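Local coordinates for TrwG component of type IV secretion system (Bartonella birtlesii, PDB 4JF8), which is a VirB8-family membrane protein of a type IV secretion system and probably takes part, through this soluble domain, in building the secretion channel, at residues 46-51 and 72-77; 108-113 and 118-123; 51-56 and 141-146. All coordinates share one frame; numbering follows the deposited sequence.

Contact 1. Residues 46-51 and 72-77. With EDO (1,2-ethanediol), chain D.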
# COMPACT_ATOMS: atom_id res chain seq x y z
N ARG A 46 -7.77 -12.31 1.58
CA ARG A 46 -6.32 -12.52 1.42
C ARG A 46 -5.59 -11.21 1.14
O ARG A 46 -4.50 -11.00 1.65
CB ARG A 46 -6.02 -13.54 0.32
CG ARG A 46 -6.28 -14.98 0.73
CD ARG A 46 -5.91 -15.94 -0.37
NE ARG A 46 -5.79 -17.30 0.16
CZ ARG A 46 -5.91 -18.42 -0.54
NH1 ARG A 46 -6.19 -18.39 -1.84
NH2 ARG A 46 -5.78 -19.58 0.08
N TYR A 47 -6.19 -10.32 0.34
CA TYR A 47 -5.59 -9.01 0.08
C TYR A 47 -5.33 -8.28 1.40
O TYR A 47 -4.21 -7.79 1.64
CB TYR A 47 -6.48 -8.18 -0.83
CG TYR A 47 -6.00 -6.76 -1.01
CD1 TYR A 47 -4.99 -6.47 -1.91
CD2 TYR A 47 -6.50 -5.72 -0.23
CE1 TYR A 47 -4.53 -5.17 -2.08
CE2 TYR A 47 -6.03 -4.42 -0.37
CZ TYR A 47 -5.03 -4.16 -1.29
OH TYR A 47 -4.54 -2.88 -1.45
N TRP A 48 -6.35 -8.18 2.24
CA TRP A 48 -6.22 -7.44 3.50
C TRP A 48 -5.30 -8.13 4.51
O TRP A 48 -4.49 -7.46 5.16
CB TRP A 48 -7.59 -7.12 4.11
CG TRP A 48 -8.28 -6.09 3.28
CD1 TRP A 48 -9.35 -6.28 2.45
CD2 TRP A 48 -7.90 -4.71 3.14
NE1 TRP A 48 -9.65 -5.11 1.80
CE2 TRP A 48 -8.77 -4.13 2.20
CE3 TRP A 48 -6.89 -3.93 3.70
CZ2 TRP A 48 -8.65 -2.79 1.81
CZ3 TRP A 48 -6.80 -2.61 3.32
CH2 TRP A 48 -7.67 -2.05 2.39
N LEU A 49 -5.39 -9.45 4.60
CA LEU A 49 -4.51 -10.20 5.49
C LEU A 49 -3.06 -10.07 5.08
O LEU A 49 -2.18 -9.93 5.93
CB LEU A 49 -4.93 -11.67 5.51
CG LEU A 49 -6.28 -11.91 6.20
CD1 LEU A 49 -6.87 -13.27 5.78
CD2 LEU A 49 -6.21 -11.78 7.72
N ASN A 50 -2.81 -10.15 3.78
CA ASN A 50 -1.46 -9.96 3.26
C ASN A 50 -0.94 -8.56 3.58
O ASN A 50 0.20 -8.39 4.04
CB ASN A 50 -1.48 -10.21 1.74
CG ASN A 50 -0.11 -10.17 1.12
OD1 ASN A 50 0.76 -10.97 1.48
ND2 ASN A 50 0.08 -9.27 0.15
N GLN A 51 -1.76 -7.55 3.31
CA GLN A 51 -1.34 -6.18 3.59
C GLN A 51 -1.02 -6.06 5.07
O GLN A 51 -0.03 -5.42 5.46
CB GLN A 51 -2.46 -5.22 3.24
CG GLN A 51 -2.07 -3.77 3.47
CD GLN A 51 -3.10 -2.75 2.99
OE1 GLN A 51 -3.59 -1.93 3.76
NE2 GLN A 51 -3.43 -2.81 1.72
N ALA A 72 -1.65 0.27 12.27
CA ALA A 72 -2.54 0.88 13.25
C ALA A 72 -3.96 1.05 12.71
O ALA A 72 -4.94 0.76 13.39
CB ALA A 72 -2.00 2.22 13.72
N LEU A 73 -4.05 1.51 11.46
CA LEU A 73 -5.37 1.73 10.86
C LEU A 73 -6.20 0.47 10.79
O LEU A 73 -7.41 0.48 10.99
CB LEU A 73 -5.17 2.32 9.46
CG LEU A 73 -6.44 2.69 8.70
CD1 LEU A 73 -7.17 3.87 9.34
CD2 LEU A 73 -6.09 2.93 7.24
N LEU A 74 -5.54 -0.65 10.50
CA LEU A 74 -6.21 -1.92 10.27
C LEU A 74 -6.40 -2.76 11.51
O LEU A 74 -6.85 -3.90 11.39
CB LEU A 74 -5.44 -2.70 9.19
CG LEU A 74 -5.27 -2.05 7.82
CD1 LEU A 74 -4.58 -3.04 6.91
CD2 LEU A 74 -6.61 -1.61 7.24
N SER A 75 -6.09 -2.19 12.68
CA SER A 75 -6.19 -2.90 13.96
C SER A 75 -7.27 -2.30 14.83
O SER A 75 -7.41 -1.08 14.90
CB SER A 75 -4.87 -2.78 14.72
OG SER A 75 -3.77 -3.35 13.99
N THR A 76 -8.02 -3.13 15.55
CA THR A 76 -8.90 -2.61 16.59
C THR A 76 -8.07 -1.90 17.64
O THR A 76 -6.85 -2.08 17.72
CB THR A 76 -9.67 -3.72 17.31
OG1 THR A 76 -8.71 -4.57 17.97
CG2 THR A 76 -10.61 -4.50 16.37
N ALA A 77 -8.73 -1.11 18.48
CA ALA A 77 -8.04 -0.40 19.54
C ALA A 77 -7.19 -1.33 20.42
O ALA A 77 -6.05 -1.02 20.74
CB ALA A 77 -9.06 0.36 20.38
C1 EDO D . -10.18 -2.93 -1.81
O1 EDO D . -11.26 -2.87 -2.75
C2 EDO D . -9.87 -4.39 -1.55
O2 EDO D . -10.96 -4.91 -0.78

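Contact 2. Residues 108-113 and 118-123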
# COMPACT_ATOMS: atom_id res chain seq x y z
N ARG A 108 4.18 -16.85 2.50
CA ARG A 108 4.16 -18.10 1.72
C ARG A 108 2.76 -18.61 1.45
O ARG A 108 2.52 -19.19 0.40
CB ARG A 108 4.99 -19.18 2.42
CG ARG A 108 6.44 -18.82 2.71
CD ARG A 108 7.11 -19.84 3.64
NE ARG A 108 6.90 -19.54 5.07
CZ ARG A 108 6.99 -20.41 6.08
NH1 ARG A 108 7.27 -21.69 5.83
NH2 ARG A 108 6.76 -20.02 7.35
N SER A 109 1.85 -18.44 2.40
CA SER A 109 0.44 -18.88 2.21
C SER A 109 -0.44 -18.17 3.20
O SER A 109 0.00 -17.75 4.27
CB SER A 109 0.31 -20.40 2.34
OG SER A 109 0.66 -20.83 3.63
N ILE A 110 -1.71 -18.05 2.83
CA ILE A 110 -2.74 -17.41 3.65
C ILE A 110 -3.97 -18.28 3.57
O ILE A 110 -4.49 -18.53 2.47
CB ILE A 110 -3.11 -15.99 3.11
CG1 ILE A 110 -1.87 -15.10 3.09
CG2 ILE A 110 -4.22 -15.39 3.97
CD1 ILE A 110 -2.11 -13.75 2.44
N GLN A 111 -4.41 -18.77 4.72
CA GLN A 111 -5.56 -19.68 4.78
C GLN A 111 -6.67 -19.13 5.67
O GLN A 111 -6.66 -19.35 6.89
CB GLN A 111 -5.14 -21.07 5.26
CG GLN A 111 -4.14 -21.78 4.35
CD GLN A 111 -4.57 -21.85 2.89
OE1 GLN A 111 -5.76 -21.84 2.57
NE2 GLN A 111 -3.59 -21.94 2.00
N PRO A 112 -7.63 -18.41 5.09
CA PRO A 112 -8.79 -18.02 5.87
C PRO A 112 -9.69 -19.23 6.05
O PRO A 112 -9.73 -20.12 5.18
CB PRO A 112 -9.49 -16.98 5.00
CG PRO A 112 -8.60 -16.74 3.82
CD PRO A 112 -7.72 -17.93 3.70
N ASN A 113 -10.40 -19.29 7.18
CA ASN A 113 -11.37 -20.37 7.39
C ASN A 113 -12.78 -19.99 6.96
O ASN A 113 -13.70 -20.83 7.05
CB ASN A 113 -11.32 -20.89 8.83
CG ASN A 113 -11.86 -19.92 9.84
OD1 ASN A 113 -12.25 -18.79 9.53
ND2 ASN A 113 -11.91 -20.37 11.07
N ALA A 118 -7.77 -16.66 10.24
CA ALA A 118 -6.86 -17.05 9.18
C ALA A 118 -5.53 -17.40 9.79
O ALA A 118 -5.16 -16.88 10.85
CB ALA A 118 -6.70 -15.92 8.17
N THR A 119 -4.80 -18.27 9.12
CA THR A 119 -3.40 -18.44 9.40
C THR A 119 -2.60 -17.95 8.21
O THR A 119 -3.02 -18.08 7.06
CB THR A 119 -3.01 -19.88 9.72
OG1 THR A 119 -3.43 -20.70 8.65
CG2 THR A 119 -3.67 -20.36 10.96
N VAL A 120 -1.46 -17.35 8.49
CA VAL A 120 -0.56 -16.86 7.47
C VAL A 120 0.81 -17.44 7.75
O VAL A 120 1.37 -17.19 8.82
CB VAL A 120 -0.49 -15.32 7.46
CG1 VAL A 120 0.49 -14.85 6.39
CG2 VAL A 120 -1.87 -14.71 7.25
N ARG A 121 1.36 -18.19 6.79
CA ARG A 121 2.72 -18.73 6.87
C ARG A 121 3.64 -17.72 6.24
O ARG A 121 3.40 -17.34 5.10
CB ARG A 121 2.83 -20.05 6.12
CG ARG A 121 2.19 -21.21 6.85
CD ARG A 121 2.14 -22.48 6.02
NE ARG A 121 3.45 -22.92 5.58
CZ ARG A 121 3.87 -22.84 4.33
NH1 ARG A 121 3.07 -22.35 3.39
NH2 ARG A 121 5.08 -23.27 4.00
N PHE A 122 4.65 -17.27 6.98
CA PHE A 122 5.60 -16.28 6.47
C PHE A 122 6.96 -16.47 7.06
O PHE A 122 7.14 -17.07 8.12
CB PHE A 122 5.13 -14.83 6.71
CG PHE A 122 5.09 -14.42 8.17
CD1 PHE A 122 6.09 -13.64 8.71
CD2 PHE A 122 4.04 -14.81 9.00
CE1 PHE A 122 6.05 -13.25 10.04
CE2 PHE A 122 4.00 -14.41 10.32
CZ PHE A 122 5.01 -13.63 10.84
N THR A 123 7.96 -15.95 6.34
CA THR A 123 9.32 -15.96 6.84
C THR A 123 9.78 -14.54 7.11
O THR A 123 9.32 -13.57 6.48
CB THR A 123 10.29 -16.61 5.85
OG1 THR A 123 10.35 -15.85 4.64
CG2 THR A 123 9.89 -18.07 5.58
O HOH W 1 -1.42 -20.51 6.02

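Contact 3. Residues 51-56 and 141-146. With EDO (1,2-ethanediol), chain C.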
# COMPACT_ATOMS: atom_id res chain seq x y z
N GLN A 51 -1.76 -7.55 3.31
CA GLN A 51 -1.34 -6.18 3.59
C GLN A 51 -1.02 -6.06 5.07
O GLN A 51 -0.03 -5.42 5.46
CB GLN A 51 -2.46 -5.22 3.24
CG GLN A 51 -2.07 -3.77 3.47
CD GLN A 51 -3.10 -2.75 2.99
OE1 GLN A 51 -3.59 -1.93 3.76
NE2 GLN A 51 -3.43 -2.81 1.72
N TYR A 52 -1.83 -6.67 5.94
CA TYR A 52 -1.61 -6.57 7.36
C TYR A 52 -0.28 -7.18 7.80
O TYR A 52 0.51 -6.54 8.49
CB TYR A 52 -2.77 -7.20 8.15
CG TYR A 52 -2.72 -6.84 9.62
CD1 TYR A 52 -3.18 -5.59 10.04
CD2 TYR A 52 -2.14 -7.69 10.57
CE1 TYR A 52 -3.12 -5.21 11.37
CE2 TYR A 52 -2.08 -7.31 11.90
CZ TYR A 52 -2.55 -6.06 12.29
OH TYR A 52 -2.50 -5.72 13.64
N VAL A 53 -0.04 -8.42 7.39
CA VAL A 53 1.17 -9.10 7.81
C VAL A 53 2.40 -8.39 7.26
O VAL A 53 3.39 -8.20 7.97
CB VAL A 53 1.14 -10.60 7.44
CG1 VAL A 53 2.50 -11.24 7.71
CG2 VAL A 53 0.07 -11.32 8.26
N LEU A 54 2.37 -7.99 5.99
CA LEU A 54 3.53 -7.32 5.41
C LEU A 54 3.79 -6.01 6.15
O LEU A 54 4.95 -5.67 6.42
CB LEU A 54 3.33 -7.05 3.92
CG LEU A 54 3.40 -8.28 3.02
CD1 LEU A 54 3.12 -7.89 1.58
CD2 LEU A 54 4.77 -8.95 3.13
N ASN A 55 2.76 -5.24 6.43
CA ASN A 55 2.99 -3.93 7.06
C ASN A 55 3.36 -4.04 8.52
O ASN A 55 4.12 -3.21 9.01
CB ASN A 55 1.80 -3.00 6.84
CG ASN A 55 1.82 -2.38 5.47
OD1 ASN A 55 2.46 -1.35 5.26
ND2 ASN A 55 1.11 -2.97 4.54
N ARG A 56 2.88 -5.06 9.21
CA ARG A 56 3.15 -5.20 10.64
C ARG A 56 4.51 -5.82 10.92
O ARG A 56 5.20 -5.41 11.85
CB ARG A 56 2.04 -6.02 11.31
CG ARG A 56 2.29 -6.20 12.80
CD ARG A 56 1.09 -6.61 13.58
NE ARG A 56 1.42 -6.93 14.97
CZ ARG A 56 0.55 -6.99 15.97
NH1 ARG A 56 -0.73 -6.65 15.80
NH2 ARG A 56 0.96 -7.35 17.18
N ALA A 141 1.30 -16.56 11.57
CA ALA A 141 0.39 -15.62 12.23
C ALA A 141 -0.99 -16.24 12.31
O ALA A 141 -1.48 -16.79 11.32
CB ALA A 141 0.29 -14.30 11.49
N THR A 142 -1.60 -16.16 13.49
CA THR A 142 -2.98 -16.60 13.69
C THR A 142 -3.77 -15.33 13.90
O THR A 142 -3.47 -14.56 14.83
CB THR A 142 -3.11 -17.57 14.89
OG1 THR A 142 -2.27 -18.71 14.66
CG2 THR A 142 -4.54 -18.00 15.08
N ILE A 143 -4.73 -15.08 13.03
CA ILE A 143 -5.35 -13.76 12.91
C ILE A 143 -6.86 -13.87 13.00
O ILE A 143 -7.48 -14.66 12.29
CB ILE A 143 -4.99 -13.11 11.57
CG1 ILE A 143 -3.47 -13.19 11.34
CG2 ILE A 143 -5.46 -11.66 11.55
CD1 ILE A 143 -2.99 -12.50 10.08
N GLY A 144 -7.45 -13.07 13.88
CA GLY A 144 -8.89 -12.88 13.88
C GLY A 144 -9.17 -11.55 13.22
O GLY A 144 -8.44 -10.57 13.44
N TYR A 145 -10.22 -11.49 12.42
CA TYR A 145 -10.53 -10.27 11.66
C TYR A 145 -12.01 -10.16 11.40
O TYR A 145 -12.75 -11.13 11.50
CB TYR A 145 -9.73 -10.20 10.36
CG TYR A 145 -10.09 -11.24 9.33
CD1 TYR A 145 -10.99 -10.97 8.32
CD2 TYR A 145 -9.53 -12.51 9.37
CE1 TYR A 145 -11.32 -11.92 7.36
CE2 TYR A 145 -9.85 -13.47 8.43
CZ TYR A 145 -10.73 -13.17 7.41
OH TYR A 145 -11.05 -14.12 6.45
N THR A 146 -12.43 -8.95 11.05
CA THR A 146 -13.82 -8.65 10.74
C THR A 146 -13.81 -7.42 9.84
O THR A 146 -12.78 -6.78 9.64
CB THR A 146 -14.63 -8.38 12.03
OG1 THR A 146 -16.03 -8.38 11.72
CG2 THR A 146 -14.22 -7.07 12.69
C1 EDO C . 6.73 -2.23 11.15
O1 EDO C . 6.74 -3.20 12.21
C2 EDO C . 5.74 -1.14 11.45
O2 EDO C . 4.47 -1.70 11.31

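Contact 1. Residues 46-51 and 72-77
L74 pushes its forked end against W48 and Q51, two side chains about a turn apart on helix 42-57, and meets each at roughly a right angle. Its methyls divide the work: CD2 lies 4.1 Å from W48 CZ3, on the six-membered ring of the indole, while CD1 lies 3.5 Å from Q51 OE1. The Q51 chain gets there by running straight out, with CG trans to the backbone N (chi1 -178°) and the atoms beyond it extended, which lays the amide oxygen against a methyl. At the other end of the indole W48 NE1 donates to O2 of a 1,2-ethanediol, probably from the crystallisation liquor, at 2.9 Å (N-H...O 148°), near the ring plane, and Y47 holds CD2 3.6 Å above the centre of the indole. W48 of the second subunit bonds the same diol, and the rings pair crosswise, Y47 with W48 of the second subunit and W48 with its Y47. L74, at the C-terminal end of helix 64-73, also touches F164 and bonds through its backbone to V166, thus linking the helical layer to strand 164-173, outermost in the sheet of this NTF2-like VirB8 domain.

Contact 2. Residues 108-113 and 118-123
A classic beta bulge in the hairpin of strands 101-112 and 117-128 sets R108 and S109 together against R121. Both backbone nitrogens turn to R121 O: R108 N at 2.8 Å, and S109 N weakly at 3.3 Å. R121 N answers with a bond to S109 O. Beyond the bulge the antiparallel ladder is regular, and Q111 N reaches T119 O at 2.8 Å with an almost straight N-H...O angle of 176°. I110 and V120 form a non-hydrogen-bonded pair pointing the same way, with CG1 of each 4.1 Å apart on the face that receives helix 42-57. This is the first hairpin of the antiparallel sheet of the VirB8 domain. On the other face, in the given one of two R121 conformers, R121 NH1 donates to S109 OG at 2.9 Å, close to the guanidinium plane, and the R108 and R121 guanidiniums converge on the carboxylate of E174, which forms a salt bridge to each. A water joins S109 OG to T119 O, weakly at the latter. A bend at chi3 (-87°) turns the R108 guanidinium over the partner strand, where NH2 makes a weak 3.1 Å bond to F122 O, while R108 NE is buried without a polar partner in the model.

Contact 3. Residues 51-56 and 141-146
A single methyl carries this contact: V53 CG2, on helix 42-57, touches both I143 and A141 of strand 137-147, and nothing polar crosses between the segments. It is the meeting of helix and sheet at the heart of the NTF2-like fold, where a long N-terminal helix lies across an antiparallel sheet. V53 CG2 comes 3.8 Å from I143 CD1 and 4.4 Å from A141 CB, two residues of the strand that present their side chains to the same face. I143 reaches the helix because CG1 stands trans to its carbonyl carbon (chi1 -49°) and the chain then runs on extended to CD1; the two branched side chains cross obliquely. V120 of the adjoining strand packs on both V53 and I143 and completes this apolar cluster.

Beside it, polar groups on the helix bind one another. R56 NH1 donates to Y52 OH at 2.9 Å, with the oxygen in the guanidinium plane, and the same hydroxyl is hydrogen-bonded to S75 OG, so the phenol oxygen has two hydrogen-bond partners while its ring meets Y169 edge-to-face. Q51 O takes two donors from N55, the backbone N at 3.0 Å and ND2 at 2.9 Å, arriving from opposite faces of the carbonyl plane; the second bond is nearly straight at 166°. Near the C-terminal end of the helix, a second 1,2-ethanediol of the same probable origin, also hydrogen-bonded to Y87 OH, bridges two backbone carbonyls: its O2 donates to N55 O at 2.8 Å and its O1 to R56 O at 2.7 Å.

In the fold
Helix 42-57 ties the three contacts together. Contacts 1 and 3 use successive parts of it, share Q51 and have centres about 5 Å apart; their segments alternate along the chain. Contact 2 lies wholly within the sheet, its centre about 9 Å from that of contact 3 and about 14 Å from that of contact 1, and its residues fall between the two segments of contact 3. Strand 117-128 neighbours strand 137-147, linking contacts 2 and 3 through backbone hydrogen bonds, while R46 and L49 bring the helix onto the hairpin. One helix, flanked by L74, thus appears to serve both the VirB8 domain core and, through Y47 and W48, the contact with the second subunit.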